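Local coordinates for hemolysin-related protein (Vibrio cholerae serotype O1, PDB 6MLT) that is a secreted, calcium-binding biofilm matrix protein that probably contributes to adhesion through a carbohydrate-binding beta-prism domain, at residues R353-Y359 with T395-I401. Numbering follows the deposited sequence.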
ATOM      1  N   ARG A 353     -14.732  26.308  14.281  1.00 27.23           N
ATOM      2  CA  ARG A 353     -16.122  26.052  14.623  1.00 29.21           C
ATOM      3  C   ARG A 353     -17.039  27.234  14.353  1.00 27.98           C
ATOM      4  O   ARG A 353     -18.259  27.050  14.317  1.00 28.77           O
ATOM      5  CB  ARG A 353     -16.252  25.655  16.102  1.00 33.30           C
ATOM      6  CG  ARG A 353     -15.425  24.435  16.502  1.00 38.06           C
ATOM      7  CD  ARG A 353     -15.608  23.265  15.538  1.00 40.48           C
ATOM      8  NE  ARG A 353     -17.010  23.003  15.226  1.00 42.13           N
ATOM      9  CZ  ARG A 353     -17.421  22.253  14.208  1.00 46.33           C
ATOM     10  NH1 ARG A 353     -16.535  21.689  13.395  1.00 51.70           N
ATOM     11  NH2 ARG A 353     -18.719  22.065  13.996  1.00 41.97           N
ATOM     12  N   ALA A 354     -16.493  28.428  14.148  1.00 28.93           N
ATOM     13  CA  ALA A 354     -17.300  29.595  13.825  1.00 30.49           C
ATOM     14  C   ALA A 354     -16.383  30.657  13.246  1.00 27.68           C
ATOM     15  O   ALA A 354     -15.178  30.666  13.512  1.00 24.61           O
ATOM     16  CB  ALA A 354     -18.036  30.138  15.055  1.00 32.21           C
ATOM     17  N   ILE A 355     -16.965  31.538  12.438  1.00 26.40           N
ATOM     18  CA  ILE A 355     -16.262  32.689  11.890  1.00 25.58           C
ATOM     19  C   ILE A 355     -17.157  33.905  12.055  1.00 23.95           C
ATOM     20  O   ILE A 355     -18.337  33.860  11.698  1.00 24.04           O
ATOM     21  CB  ILE A 355     -15.902  32.511  10.404  1.00 22.99           C
ATOM     22  CG1 ILE A 355     -15.302  31.132  10.140  1.00 23.66           C
ATOM     23  CG2 ILE A 355     -14.940  33.601   9.973  1.00 23.42           C
ATOM     24  CD1 ILE A 355     -16.268  30.175   9.511  1.00 26.06           C
ATOM     25  N   ASP A 356     -16.598  34.979  12.606  1.00 23.12           N
ATOM     26  CA  ASP A 356     -17.231  36.290  12.612  1.00 24.53           C
ATOM     27  C   ASP A 356     -16.612  37.118  11.491  1.00 25.44           C
ATOM     28  O   ASP A 356     -15.389  37.297  11.450  1.00 26.27           O
ATOM     29  CB  ASP A 356     -17.042  36.983  13.962  1.00 28.92           C
ATOM     30  CG  ASP A 356     -17.709  36.234  15.101  1.00 38.23           C
ATOM     31  OD1 ASP A 356     -18.934  36.015  15.033  1.00 40.28           O
ATOM     32  OD2 ASP A 356     -17.007  35.852  16.060  1.00 41.51           O
ATOM     33  N   VAL A 357     -17.452  37.613  10.586  1.00 21.18           N
ATOM     34  CA  VAL A 357     -17.012  38.398   9.439  1.00 20.40           C
ATOM     35  C   VAL A 357     -17.503  39.824   9.620  1.00 19.32           C
ATOM     36  O   VAL A 357     -18.703  40.052   9.819  1.00 20.13           O
ATOM     37  CB  VAL A 357     -17.535  37.818   8.115  1.00 23.12           C
ATOM     38  CG1 VAL A 357     -17.039  38.655   6.928  1.00 23.55           C
ATOM     39  CG2 VAL A 357     -17.110  36.380   7.970  1.00 24.74           C
ATOM     40  N   THR A 358     -16.577  40.775   9.547  1.00 17.17           N
ATOM     41  CA  THR A 358     -16.888  42.198   9.573  1.00 17.13           C
ATOM     42  C   THR A 358     -16.625  42.753   8.183  1.00 18.57           C
ATOM     43  O   THR A 358     -15.501  42.657   7.674  1.00 19.12           O
ATOM     44  CB  THR A 358     -16.050  42.930  10.620  1.00 18.39           C
ATOM     45  OG1 THR A 358     -16.317  42.383  11.915  1.00 20.59           O
ATOM     46  CG2 THR A 358     -16.379  44.424  10.634  1.00 19.86           C
ATOM     47  N   TYR A 359     -17.660  43.310   7.562  1.00 18.19           N
ATOM     48  CA  TYR A 359     -17.544  43.882   6.230  1.00 17.35           C
ATOM     49  C   TYR A 359     -18.195  45.257   6.212  1.00 19.23           C
ATOM     50  O   TYR A 359     -19.150  45.526   6.950  1.00 17.77           O
ATOM     51  CB  TYR A 359     -18.181  42.970   5.161  1.00 17.54           C
ATOM     52  CG  TYR A 359     -19.640  42.658   5.376  1.00 19.89           C
ATOM     53  CD1 TYR A 359     -20.034  41.579   6.160  1.00 20.41           C
ATOM     54  CD2 TYR A 359     -20.625  43.435   4.787  1.00 23.78           C
ATOM     55  CE1 TYR A 359     -21.376  41.289   6.354  1.00 24.34           C
ATOM     56  CE2 TYR A 359     -21.970  43.154   4.978  1.00 28.11           C
ATOM     57  CZ  TYR A 359     -22.335  42.081   5.760  1.00 29.50           C
ATOM     58  OH  TYR A 359     -23.667  41.801   5.944  1.00 33.68           O
ATOM     59  N   THR A 395     -20.699  46.007   9.233  1.00 19.52           N
ATOM     60  CA  THR A 395     -21.628  45.010   9.729  1.00 19.57           C
ATOM     61  C   THR A 395     -20.812  43.804  10.164  1.00 19.88           C
ATOM     62  O   THR A 395     -19.850  43.437   9.489  1.00 19.59           O
ATOM     63  CB  THR A 395     -22.619  44.588   8.624  1.00 21.97           C
ATOM     64  OG1 THR A 395     -23.305  45.736   8.134  1.00 20.54           O
ATOM     65  CG2 THR A 395     -23.621  43.566   9.142  1.00 24.60           C
ATOM     66  N   THR A 396     -21.193  43.185  11.277  1.00 19.72           N
ATOM     67  CA  THR A 396     -20.558  41.953  11.727  1.00 19.52           C
ATOM     68  C   THR A 396     -21.604  40.850  11.771  1.00 20.76           C
ATOM     69  O   THR A 396     -22.712  41.063  12.273  1.00 21.80           O
ATOM     70  CB  THR A 396     -19.898  42.128  13.101  1.00 21.90           C
ATOM     71  OG1 THR A 396     -18.869  43.121  13.013  1.00 20.48           O
ATOM     72  CG2 THR A 396     -19.281  40.813  13.581  1.00 24.08           C
ATOM     73  N   VAL A 397     -21.247  39.680  11.240  1.00 22.03           N
ATOM     74  CA  VAL A 397     -22.134  38.522  11.183  1.00 28.28           C
ATOM     75  C   VAL A 397     -21.333  37.286  11.565  1.00 27.01           C
ATOM     76  O   VAL A 397     -20.129  37.199  11.303  1.00 28.00           O
ATOM     77  CB  VAL A 397     -22.764  38.340   9.781  1.00 39.43           C
ATOM     78  CG1 VAL A 397     -23.608  37.063   9.717  1.00 46.27           C
ATOM     79  CG2 VAL A 397     -23.616  39.541   9.427  1.00 47.16           C
ATOM     80  N   ARG A 398     -22.007  36.320  12.181  1.00 25.17           N
ATOM     81  CA  ARG A 398     -21.383  35.055  12.538  1.00 26.88           C
ATOM     82  C   ARG A 398     -21.950  33.925  11.693  1.00 27.08           C
ATOM     83  O   ARG A 398     -23.164  33.837  11.486  1.00 28.16           O
ATOM     84  CB  ARG A 398     -21.580  34.708  14.012  1.00 30.64           C
ATOM     85  CG  ARG A 398     -21.100  33.280  14.313  1.00 35.25           C
ATOM     86  CD  ARG A 398     -20.986  32.983  15.775  1.00 40.43           C
ATOM     87  NE  ARG A 398     -19.854  33.663  16.390  1.00 42.12           N
ATOM     88  CZ  ARG A 398     -19.291  33.280  17.529  1.00 49.57           C
ATOM     89  NH1 ARG A 398     -19.741  32.208  18.171  1.00 56.06           N
ATOM     90  NH2 ARG A 398     -18.269  33.959  18.022  1.00 51.06           N
ATOM     91  N   TYR A 399     -21.060  33.060  11.220  1.00 26.70           N
ATOM     92  CA  TYR A 399     -21.436  31.789  10.619  1.00 28.95           C
ATOM     93  C   TYR A 399     -20.905  30.676  11.508  1.00 31.11           C
ATOM     94  O   TYR A 399     -19.703  30.628  11.794  1.00 29.23           O
ATOM     95  CB  TYR A 399     -20.892  31.652   9.198  1.00 28.56           C
ATOM     96  CG  TYR A 399     -21.207  30.306   8.589  1.00 28.88           C
ATOM     97  CD1 TYR A 399     -22.512  29.965   8.267  1.00 31.11           C
ATOM     98  CD2 TYR A 399     -20.206  29.375   8.346  1.00 27.46           C
ATOM     99  CE1 TYR A 399     -22.818  28.727   7.712  1.00 32.54           C
ATOM    100  CE2 TYR A 399     -20.499  28.137   7.791  1.00 28.35           C
ATOM    101  CZ  TYR A 399     -21.808  27.821   7.478  1.00 30.90           C
ATOM    102  OH  TYR A 399     -22.119  26.598   6.931  1.00 32.86           O
ATOM    103  N   ASP A 400     -21.801  29.808  11.967  1.00 31.61           N
ATOM    104  CA  ASP A 400     -21.421  28.634  12.741  1.00 33.64           C
ATOM    105  C   ASP A 400     -21.230  27.453  11.801  1.00 34.77           C
ATOM    106  O   ASP A 400     -22.083  27.188  10.947  1.00 33.98           O
ATOM    107  CB  ASP A 400     -22.484  28.303  13.791  1.00 34.36           C
ATOM    108  CG  ASP A 400     -22.584  29.357  14.877  1.00 38.80           C
ATOM    109  OD1 ASP A 400     -21.543  29.702  15.470  1.00 39.87           O
ATOM    110  OD2 ASP A 400     -23.705  29.846  15.130  1.00 42.28           O
ATOM    111  N   ILE A 401     -20.107  26.756  11.948  1.00 34.55           N
ATOM    112  CA  ILE A 401     -19.897  25.500  11.235  1.00 32.20           C
ATOM    113  C   ILE A 401     -20.907  24.504  11.795  1.00 32.10           C
ATOM    114  O   ILE A 401     -20.943  24.295  13.015  1.00 35.06           O
ATOM    115  CB  ILE A 401     -18.457  24.987  11.388  1.00 32.41           C
ATOM    116  CG1 ILE A 401     -17.455  26.079  11.001  1.00 31.97           C
ATOM    117  CG2 ILE A 401     -18.244  23.733  10.536  1.00 33.93           C
ATOM    118  CD1 ILE A 401     -17.616  26.603   9.583  1.00 33.01           C
TER
HETATM  119  O   HOH W   1     -21.601  47.015   6.168  1.00 20.09           O
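D356 and R398 face each other in a non-hydrogen-bonded pair, and their charged ends meet side-on. R398 NE points almost straight at D356 OD1, 2.9 Å away, while R398 NH2 reaches the syn lone pair of D356 OD2 at 3.0 Å. The two bonds limit rotation of both groups, although the carboxylate and guanidinium planes remain 31° apart. Arginine suits the exposed edge strand, being long enough to reach across to the short aspartate. Its chain runs out extended, then bends at chi3 (-72°), turning its head back over A354; the small CB of that alanine lies under one guanidinium face, 4.1 Å from R398 NH1. On the same face of the sheet, T358 OG1 and T396 OG1 share a hydrogen bond of 2.9 Å, and K388 also bonds T396 OG1. Threonine fits here, its branched CB matching an extended strand while its hydroxyl spans the short gap.

Strands 353-359 and 395-400 are antiparallel neighbours in one four-stranded sheet of the beta-prism lectin domain, with 395-400 at the sheet's edge and 370-377 beyond 353-359. Main-chain bonds join I355 with Y399, V357 with V397 and Y359 with T395.

The other face, with I355, V357, V397 and Y399, is largely apolar and packs against strands 295-301 and 428-435. Beta-branched I355 and V357 suit an extended strand and fill the buried side against F431. I355 CD1 meets I401 CD1 at 3.8 Å and approaches the edge of the Y399 ring. At the far end, Y359 takes a chi1 of 58°, which lays its ring alongside T395, whose CB makes a CH-pi contact over the face, 4.1 Å from the ring centroid. A water bridges Y359 O and T395 OG1.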